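Local coordinates for protein putative NADH dehydrogenase/NAD(P)H nitroreductase (Parabacteroides distasonis, PDB 3M5K) that binds flavin mononucleotide and probably works as an FMN-dependent oxidoreductase of the nitroreductase family, at residues R24-E29 / T77-V82; V117-Y122 / L144-V149. All blocks are in the same frame, centred on the assembly; numbering follows the deposited sequence.

Overall arrangement
Two contacts, about 14 Å apart between centres, meet on one antiparallel sheet whose strands run in the order 50-55, 79-86, 141-150, 115-120. Contact 1 closes first along the chain: it joins the turn ahead of helix 28-39 to strand 79-86, at the partly exposed periphery. Contact 2 follows, deep in the chain, where strand 141-150 pairs with the edge strand 115-120 beneath the flavin. Strands 79-86 and 141-150 are neighbours, and T77 OG1 lies 2.7 Å from V149 O, a probable hydrogen bond linking the two contacts. The sheet thus runs from a peripheral turn at contact 1 to the cofactor pocket at contact 2.

Contact 1: residues R24-E29 / T77-V82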
ATOM      1  N   ARG A  24      -9.632   2.263  26.191  0.50 43.46           N
ATOM      2  CA  ARG A  24      -9.351   0.841  26.349  0.50 44.59           C
ATOM      3  C   ARG A  24      -8.309   0.290  25.370  0.50 44.31           C
ATOM      4  O   ARG A  24      -8.276   0.695  24.211  0.50 43.59           O
ATOM      5  CB  ARG A  24     -10.638   0.014  26.259  0.50 45.51           C
ATOM      6  CG  ARG A  24     -11.376   0.017  24.922  0.50 46.43           C
ATOM      7  CD  ARG A  24     -12.377  -1.148  24.897  0.50 46.48           C
ATOM      8  NE  ARG A  24     -13.244  -1.166  23.717  0.50 47.77           N
ATOM      9  CZ  ARG A  24     -14.275  -0.348  23.513  0.50 47.10           C
ATOM     10  NH1 ARG A  24     -14.583   0.592  24.400  0.50 49.07           N
ATOM     11  NH2 ARG A  24     -14.993  -0.460  22.402  0.50 47.71           N
ATOM     12  N   PRO A  25      -7.457  -0.642  25.838  1.00 43.90           N
ATOM     13  CA  PRO A  25      -6.470  -1.257  24.938  1.00 42.48           C
ATOM     14  C   PRO A  25      -7.111  -2.162  23.888  1.00 40.95           C
ATOM     15  O   PRO A  25      -8.249  -2.623  24.041  1.00 40.05           O
ATOM     16  CB  PRO A  25      -5.582  -2.088  25.875  1.00 43.79           C
ATOM     17  CG  PRO A  25      -6.424  -2.369  27.063  1.00 44.89           C
ATOM     18  CD  PRO A  25      -7.357  -1.180  27.214  1.00 44.44           C
ATOM     19  N   VAL A  26      -6.376  -2.380  22.808  1.00 38.10           N
ATOM     20  CA  VAL A  26      -6.810  -3.277  21.759  1.00 33.72           C
ATOM     21  C   VAL A  26      -6.317  -4.666  22.132  1.00 34.24           C
ATOM     22  O   VAL A  26      -5.171  -4.834  22.544  1.00 34.27           O
ATOM     23  CB  VAL A  26      -6.289  -2.807  20.363  1.00 34.08           C
ATOM     24  CG1 VAL A  26      -6.598  -3.858  19.280  1.00 26.65           C
ATOM     25  CG2 VAL A  26      -6.879  -1.404  20.023  1.00 27.55           C
ATOM     26  N   GLU A  27      -7.194  -5.651  21.973  1.00 34.31           N
ATOM     27  CA  GLU A  27      -6.901  -7.046  22.288  1.00 36.52           C
ATOM     28  C   GLU A  27      -5.702  -7.559  21.487  1.00 36.83           C
ATOM     29  O   GLU A  27      -5.529  -7.202  20.308  1.00 34.38           O
ATOM     30  CB  GLU A  27      -8.126  -7.909  21.997  1.00 38.03           C
ATOM     31  CG  GLU A  27      -9.394  -7.509  22.804  1.00 43.60           C
ATOM     32  CD  GLU A  27     -10.308  -6.499  22.108  1.00 49.62           C
ATOM     33  OE1 GLU A  27      -9.840  -5.674  21.287  1.00 51.18           O
ATOM     34  OE2 GLU A  27     -11.525  -6.514  22.408  1.00 56.31           O
ATOM     35  N   LYS A  28      -4.885  -8.395  22.123  0.50 35.87           N
ATOM     36  CA  LYS A  28      -3.686  -8.931  21.488  0.50 36.40           C
ATOM     37  C   LYS A  28      -4.003  -9.744  20.223  0.50 35.97           C
ATOM     38  O   LYS A  28      -3.204  -9.757  19.283  0.50 34.95           O
ATOM     39  CB  LYS A  28      -2.873  -9.767  22.480  0.50 36.94           C
ATOM     40  CG  LYS A  28      -3.517 -11.086  22.862  0.50 39.01           C
ATOM     41  N   GLU A  29      -5.170 -10.396  20.195  1.00 35.52           N
ATOM     42  CA  GLU A  29      -5.590 -11.190  19.045  1.00 35.65           C
ATOM     43  C   GLU A  29      -5.847 -10.274  17.851  1.00 34.38           C
ATOM     44  O   GLU A  29      -5.495 -10.616  16.722  1.00 33.33           O
ATOM     45  CB  GLU A  29      -6.855 -12.011  19.330  1.00 34.26           C
ATOM     46  N   THR A  77      -2.923   7.023  22.998  1.00 31.25           N
ATOM     47  CA  THR A  77      -3.218   5.628  22.728  1.00 27.64           C
ATOM     48  C   THR A  77      -2.364   4.735  23.590  1.00 26.67           C
ATOM     49  O   THR A  77      -1.330   5.166  24.077  1.00 26.19           O
ATOM     50  CB  THR A  77      -2.976   5.279  21.221  1.00 31.61           C
ATOM     51  OG1 THR A  77      -3.286   3.895  21.004  1.00 27.36           O
ATOM     52  CG2 THR A  77      -1.523   5.598  20.785  1.00 26.64           C
ATOM     53  N   ARG A  78      -2.800   3.488  23.767  1.00 26.27           N
ATOM     54  CA  ARG A  78      -2.040   2.517  24.526  1.00 30.54           C
ATOM     55  C   ARG A  78      -1.182   1.655  23.616  1.00 26.66           C
ATOM     56  O   ARG A  78      -0.364   0.879  24.095  1.00 24.54           O
ATOM     57  CB  ARG A  78      -2.979   1.632  25.356  1.00 31.46           C
ATOM     58  CG  ARG A  78      -3.745   2.389  26.441  1.00 37.68           C
ATOM     59  CD  ARG A  78      -4.611   1.460  27.251  1.00 43.00           C
ATOM     60  NE  ARG A  78      -5.277   2.176  28.347  1.00 51.12           N
ATOM     61  CZ  ARG A  78      -4.689   2.539  29.492  1.00 55.82           C
ATOM     62  NH1 ARG A  78      -3.414   2.241  29.752  1.00 57.24           N
ATOM     63  NH2 ARG A  78      -5.393   3.195  30.411  1.00 57.31           N
ATOM     64  N   GLN A  79      -1.375   1.768  22.301  1.00 25.36           N
ATOM     65  CA  GLN A  79      -0.628   0.928  21.375  1.00 24.13           C
ATOM     66  C   GLN A  79      -0.460   1.567  19.992  1.00 22.65           C
ATOM     67  O   GLN A  79      -1.353   2.260  19.471  1.00 22.49           O
ATOM     68  CB  GLN A  79      -1.260  -0.477  21.230  1.00 26.66           C
ATOM     69  CG  GLN A  79      -2.710  -0.473  20.715  1.00 28.64           C
ATOM     70  CD  GLN A  79      -3.716  -0.188  21.806  1.00 31.36           C
ATOM     71  OE1 GLN A  79      -3.743  -0.906  22.803  1.00 29.39           O
ATOM     72  NE2 GLN A  79      -4.550   0.840  21.631  1.00 31.01           N
ATOM     73  N   ALA A  80       0.709   1.312  19.421  1.00 21.49           N
ATOM     74  CA  ALA A  80       1.029   1.720  18.058  1.00 20.44           C
ATOM     75  C   ALA A  80       1.881   0.638  17.424  1.00 19.80           C
ATOM     76  O   ALA A  80       2.625  -0.074  18.105  1.00 21.10           O
ATOM     77  CB  ALA A  80       1.776   3.056  18.056  1.00 20.54           C
ATOM     78  N   ILE A  81       1.803   0.560  16.102  1.00 18.91           N
ATOM     79  CA  ILE A  81       2.640  -0.330  15.334  1.00 17.16           C
ATOM     80  C   ILE A  81       3.542   0.480  14.393  1.00 16.80           C
ATOM     81  O   ILE A  81       3.070   1.338  13.638  1.00 19.24           O
ATOM     82  CB  ILE A  81       1.803  -1.331  14.506  1.00 17.24           C
ATOM     83  CG1 ILE A  81       0.931  -2.180  15.455  1.00 21.52           C
ATOM     84  CG2 ILE A  81       2.724  -2.217  13.655  1.00 13.60           C
ATOM     85  CD1 ILE A  81      -0.159  -3.023  14.752  1.00 20.23           C
ATOM     86  N   VAL A  82       4.830   0.191  14.454  1.00 17.19           N
ATOM     87  CA  VAL A  82       5.839   0.831  13.590  1.00 16.86           C
ATOM     88  C   VAL A  82       6.257  -0.138  12.491  1.00 18.84           C
ATOM     89  O   VAL A  82       6.795  -1.219  12.780  1.00 17.42           O
ATOM     90  CB  VAL A  82       7.062   1.303  14.431  1.00 19.25           C
ATOM     91  CG1 VAL A  82       8.149   1.957  13.553  1.00 15.01           C
ATOM     92  CG2 VAL A  82       6.558   2.307  15.550  1.00 18.93           C
TER
HETATM   93  O   HOH W   1      -5.796   2.465  23.881  1.00 42.46           O
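Q79 reaches across to V26 with its side-chain amide, and that group carries the contact. The backbone N of V26 gives its hydrogen to Q79 OE1 at 3.0 Å, in a nearly straight bond (172° at the hydrogen). The donor does not arrive on a lone pair: it stands above the carbonyl plane, 60° out of it. A bend at chi2 (-81°) turns the glutamine amide toward the turn, and the side chains of V26 and Q79 cross at about a right angle. The CG2 methyl of V26 then packs against the amide, 3.6 Å from Q79 NE2. OE1 also touches the proline, lying 3.5 Å from P25 CA.

The NE2 end is gripped as well. It donates to V149 O on the adjoining strand and to a water 3.0 Å from NE2; the same water donates to R24 O and accepts from R78 N. Both ends of this buried amide therefore have partners, which should fix its rotation and tie turn and strand together through one group.

R78 lies alongside P25, both side chains pointing the same way. Its chain is extended from CG to NE, and it is the aliphatic part that touches, with R78 CD 3.8 Å from P25 CD. The guanidinium goes on to a salt bridge with D23, the residue immediately before R24-E29 in sequence.

Beyond V26, E27 takes the N-cap position of helix 28-39, and V26 also packs on I31 of that helix. What results is a glutamine side chain from strand 79-86 bonded to the main chain of a helix-leading turn, joining the segment that leads into helix 28-39 to the antiparallel sheet of this nitroreductase-type fold.

Contact 2: residues V117-Y122 / L144-V149; sequences VWTAVY and LNVIPV. With FMN (flavin mononucleotide), chain C.
W118 lies between N145 and the flavin. Its CG is anti to the backbone N (chi1 176°), which places the indole over the N145 side chain. From the root outward, CB is 4.1 Å from FMN C9 and CG rests near FMN C8. CD1 lies between FMN C7 and the CB of N145, and NE1 approaches C7 at 3.4 Å. At the ring's edge, in plane, NE1 donates to a water that in turn donates to L144 O. Over the face opposite the flavin sits N145 ND2, 3.5 Å from CE2, its amide plane 81° from the ring; S102 accepts a hydrogen bond from ND2. CE3 is close to FMN C8M, and at the far end CZ2 meets L144 CD2 at 4.1 Å.

Beside the tryptophan the strands pair antiparallel: T119 and V146 form a hydrogen-bonded pair, A120 and N145 a non-hydrogen-bonded one. V146 O takes two donors, T119 N at 3.0 Å and T119 OG1 at 2.7 Å, from opposite faces of its plane. A120 N turns the other way and donates to FMN O4 at 3.3 Å.

Helix 94-111 packs against W118 and L144, helix 125-135 against V121 and V146, and strand 79-86 flanks 141-150 on its other edge; P42 of the second subunit also packs on W118.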
ATOM      1  N   VAL A 117      -4.140   5.488  11.980  1.00 20.18           N
ATOM      2  CA  VAL A 117      -3.641   6.541  11.119  1.00 20.59           C
ATOM      3  C   VAL A 117      -2.183   6.286  10.812  1.00 18.40           C
ATOM      4  O   VAL A 117      -1.395   5.927  11.692  1.00 18.42           O
ATOM      5  CB  VAL A 117      -3.797   7.974  11.726  1.00 20.00           C
ATOM      6  CG1 VAL A 117      -3.069   8.080  13.103  1.00 20.56           C
ATOM      7  CG2 VAL A 117      -3.326   9.066  10.692  1.00 19.76           C
ATOM      8  N   TRP A 118      -1.845   6.423   9.536  1.00 18.75           N
ATOM      9  CA  TRP A 118      -0.461   6.339   9.068  1.00 16.92           C
ATOM     10  C   TRP A 118       0.220   7.688   9.353  1.00 18.71           C
ATOM     11  O   TRP A 118      -0.182   8.707   8.790  1.00 19.14           O
ATOM     12  CB  TRP A 118      -0.496   6.045   7.578  1.00 20.25           C
ATOM     13  CG  TRP A 118       0.804   5.992   6.833  1.00 19.16           C
ATOM     14  CD1 TRP A 118       1.948   6.743   7.041  1.00 19.79           C
ATOM     15  CD2 TRP A 118       1.047   5.206   5.666  1.00 19.82           C
ATOM     16  NE1 TRP A 118       2.886   6.424   6.095  1.00 22.01           N
ATOM     17  CE2 TRP A 118       2.355   5.484   5.238  1.00 20.84           C
ATOM     18  CE3 TRP A 118       0.267   4.283   4.943  1.00 24.31           C
ATOM     19  CZ2 TRP A 118       2.922   4.860   4.106  1.00 20.56           C
ATOM     20  CZ3 TRP A 118       0.836   3.670   3.805  1.00 21.98           C
ATOM     21  CH2 TRP A 118       2.137   3.975   3.412  1.00 19.10           C
ATOM     22  N   THR A 119       1.213   7.698  10.237  1.00 17.41           N
ATOM     23  CA  THR A 119       2.014   8.910  10.482  1.00 19.44           C
ATOM     24  C   THR A 119       3.413   8.675   9.950  1.00 18.65           C
ATOM     25  O   THR A 119       4.049   7.665  10.258  1.00 20.28           O
ATOM     26  CB  THR A 119       2.007   9.405  11.960  1.00 18.50           C
ATOM     27  OG1 THR A 119       2.832   8.582  12.797  1.00 21.40           O
ATOM     28  CG2 THR A 119       0.530   9.444  12.502  1.00 17.80           C
ATOM     29  N   ALA A 120       3.889   9.617   9.156  1.00 20.32           N
ATOM     30  CA  ALA A 120       5.142   9.424   8.431  1.00 21.79           C
ATOM     31  C   ALA A 120       6.354   9.460   9.344  1.00 19.91           C
ATOM     32  O   ALA A 120       6.392  10.246  10.294  1.00 20.73           O
ATOM     33  CB  ALA A 120       5.301  10.482   7.329  1.00 23.24           C
ATOM     34  N   VAL A 121       7.351   8.625   9.043  1.00 19.28           N
ATOM     35  CA  VAL A 121       8.676   8.748   9.637  1.00 18.44           C
ATOM     36  C   VAL A 121       9.678   9.037   8.506  1.00 19.04           C
ATOM     37  O   VAL A 121      10.000  10.195   8.219  1.00 17.46           O
ATOM     38  CB  VAL A 121       9.007   7.524  10.535  1.00 18.82           C
ATOM     39  CG1 VAL A 121      10.391   7.649  11.130  1.00 15.08           C
ATOM     40  CG2 VAL A 121       7.940   7.365  11.634  1.00 18.34           C
ATOM     41  N   TYR A 122      10.081   7.999   7.779  1.00 19.15           N
ATOM     42  CA  TYR A 122      10.713   8.157   6.493  1.00 19.38           C
ATOM     43  C   TYR A 122       9.799   9.018   5.588  1.00 16.78           C
ATOM     44  O   TYR A 122       8.560   8.857   5.630  1.00 19.61           O
ATOM     45  CB  TYR A 122      10.936   6.756   5.852  1.00 18.74           C
ATOM     46  CG  TYR A 122      11.471   6.774   4.431  1.00 17.26           C
ATOM     47  CD1 TYR A 122      12.836   6.664   4.180  1.00 17.81           C
ATOM     48  CD2 TYR A 122      10.606   6.833   3.335  1.00 18.04           C
ATOM     49  CE1 TYR A 122      13.337   6.634   2.870  1.00 17.89           C
ATOM     50  CE2 TYR A 122      11.081   6.802   2.060  1.00 18.60           C
ATOM     51  CZ  TYR A 122      12.444   6.710   1.817  1.00 18.90           C
ATOM     52  OH  TYR A 122      12.904   6.703   0.515  1.00 21.29           O
ATOM     53  N   LEU A 144       9.313   3.259   8.468  1.00 15.83           N
ATOM     54  CA  LEU A 144       8.506   3.910   7.443  1.00 15.98           C
ATOM     55  C   LEU A 144       7.513   4.873   8.109  1.00 15.73           C
ATOM     56  O   LEU A 144       7.296   5.986   7.644  1.00 16.35           O
ATOM     57  CB  LEU A 144       7.711   2.899   6.597  1.00 16.09           C
ATOM     58  CG  LEU A 144       6.832   3.545   5.495  1.00 16.25           C
ATOM     59  CD1 LEU A 144       7.686   4.418   4.508  1.00 14.83           C
ATOM     60  CD2 LEU A 144       6.076   2.400   4.747  1.00 17.35           C
ATOM     61  N   ASN A 145       6.887   4.392   9.167  1.00 16.36           N
ATOM     62  CA  ASN A 145       5.751   5.100   9.789  1.00 17.76           C
ATOM     63  C   ASN A 145       5.550   4.693  11.238  1.00 16.88           C
ATOM     64  O   ASN A 145       6.131   3.728  11.695  1.00 17.73           O
ATOM     65  CB  ASN A 145       4.461   4.892   8.959  1.00 17.29           C
ATOM     66  CG  ASN A 145       4.137   3.425   8.705  1.00 19.01           C
ATOM     67  OD1 ASN A 145       4.413   2.554   9.536  1.00 17.78           O
ATOM     68  ND2 ASN A 145       3.571   3.136   7.527  1.00 17.95           N
ATOM     69  N   VAL A 146       4.727   5.461  11.955  1.00 18.57           N
ATOM     70  CA  VAL A 146       4.132   5.009  13.195  1.00 19.13           C
ATOM     71  C   VAL A 146       2.635   4.989  13.000  1.00 18.73           C
ATOM     72  O   VAL A 146       2.032   5.976  12.542  1.00 19.98           O
ATOM     73  CB  VAL A 146       4.512   5.920  14.438  1.00 20.05           C
ATOM     74  CG1 VAL A 146       3.904   5.305  15.739  1.00 16.06           C
ATOM     75  CG2 VAL A 146       6.047   6.141  14.518  1.00 18.63           C
ATOM     76  N   ILE A 147       2.016   3.880  13.355  1.00 18.11           N
ATOM     77  CA  ILE A 147       0.564   3.716  13.173  1.00 16.72           C
ATOM     78  C   ILE A 147      -0.085   3.505  14.552  1.00 17.34           C
ATOM     79  O   ILE A 147      -0.133   2.395  15.057  1.00 17.66           O
ATOM     80  CB  ILE A 147       0.193   2.519  12.210  1.00 18.79           C
ATOM     81  CG1 ILE A 147       0.939   2.670  10.851  1.00 17.32           C
ATOM     82  CG2 ILE A 147      -1.325   2.418  12.027  1.00 17.66           C
ATOM     83  CD1 ILE A 147       0.690   1.553   9.847  1.00 15.77           C
ATOM     84  N   PRO A 148      -0.572   4.601  15.151  1.00 20.57           N
ATOM     85  CA  PRO A 148      -1.370   4.418  16.358  1.00 21.58           C
ATOM     86  C   PRO A 148      -2.649   3.675  15.996  1.00 19.68           C
ATOM     87  O   PRO A 148      -3.197   3.852  14.897  1.00 21.54           O
ATOM     88  CB  PRO A 148      -1.672   5.835  16.835  1.00 22.30           C
ATOM     89  CG  PRO A 148      -0.869   6.761  15.974  1.00 25.38           C
ATOM     90  CD  PRO A 148      -0.444   6.008  14.751  1.00 20.23           C
ATOM     91  N   VAL A 149      -3.099   2.835  16.904  0.50 21.32           N
ATOM     92  CA  VAL A 149      -4.358   2.138  16.735  0.50 22.16           C
ATOM     93  C   VAL A 149      -5.155   2.272  18.028  0.50 24.47           C
ATOM     94  O   VAL A 149      -4.607   2.540  19.106  0.50 23.15           O
ATOM     95  CB  VAL A 149      -4.191   0.641  16.360  0.50 22.87           C
ATOM     96  CG1 VAL A 149      -3.637   0.480  14.948  0.50 21.65           C
ATOM     97  CG2 VAL A 149      -3.298  -0.074  17.363  0.50 23.85           C
TER
HETATM   98  N1  FMN C 301      -1.426  11.835   9.267  1.00 25.41           N
HETATM   99  C2  FMN C 301      -0.942  12.441  10.418  1.00 30.87           C
HETATM  100  O2  FMN C 301      -1.703  12.812  11.320  1.00 28.20           O
HETATM  101  N3  FMN C 301       0.413  12.631  10.577  1.00 26.46           N
HETATM  102  C4  FMN C 301       1.337  12.281   9.617  1.00 25.53           C
HETATM  103  O4  FMN C 301       2.518  12.483   9.853  1.00 20.82           O
HETATM  104  C4A FMN C 301       0.872  11.681   8.434  1.00 25.23           C
HETATM  105  N5  FMN C 301       1.756  11.329   7.407  1.00 25.47           N
HETATM  106  C5A FMN C 301       1.271  10.556   6.357  1.00 22.51           C
HETATM  107  C6  FMN C 301       2.187  10.037   5.446  1.00 22.33           C
HETATM  108  C7  FMN C 301       1.788   9.209   4.393  1.00 24.39           C
HETATM  109  C7M FMN C 301       2.927   8.704   3.493  1.00 23.99           C
HETATM  110  C8  FMN C 301       0.397   8.873   4.245  1.00 24.24           C
HETATM  111  C8M FMN C 301      -0.163   7.977   3.155  1.00 19.34           C
HETATM  112  C9  FMN C 301      -0.511   9.400   5.146  1.00 19.74           C
HETATM  113  C9A FMN C 301      -0.100  10.257   6.227  1.00 23.02           C
HETATM  114  N10 FMN C 301      -1.020  10.832   7.150  1.00 24.86           N
HETATM  115  C10 FMN C 301      -0.526  11.461   8.283  1.00 23.77           C
HETATM  116  C1' FMN C 301      -2.514  10.657   7.050  1.00 25.22           C
HETATM  117  C2' FMN C 301      -3.061  11.624   5.989  1.00 29.21           C
HETATM  118  O2' FMN C 301      -3.208  12.932   6.527  1.00 26.94           O
HETATM  119  C3' FMN C 301      -4.412  11.128   5.445  1.00 26.50           C
HETATM  120  O3' FMN C 301      -4.285   9.856   4.828  1.00 26.03           O
HETATM  121  C4' FMN C 301      -5.080  12.133   4.513  1.00 28.00           C
HETATM  122  O4' FMN C 301      -5.418  13.347   5.203  1.00 25.99           O
HETATM  123  C5' FMN C 301      -6.321  11.511   3.873  1.00 26.40           C
HETATM  124  O5' FMN C 301      -7.292  11.196   4.857  1.00 22.89           O
HETATM  125  P   FMN C 301      -7.870   9.709   5.092  1.00 25.19           P
HETATM  126  O1P FMN C 301      -8.522   9.275   3.786  1.00 24.32           O
HETATM  127  O2P FMN C 301      -6.761   8.756   5.548  1.00 24.44           O
HETATM  128  O3P FMN C 301      -8.867   9.819   6.211  1.00 27.17           O
HETATM  129  O   HOH W   2       5.693   7.173   5.654  1.00 20.87           O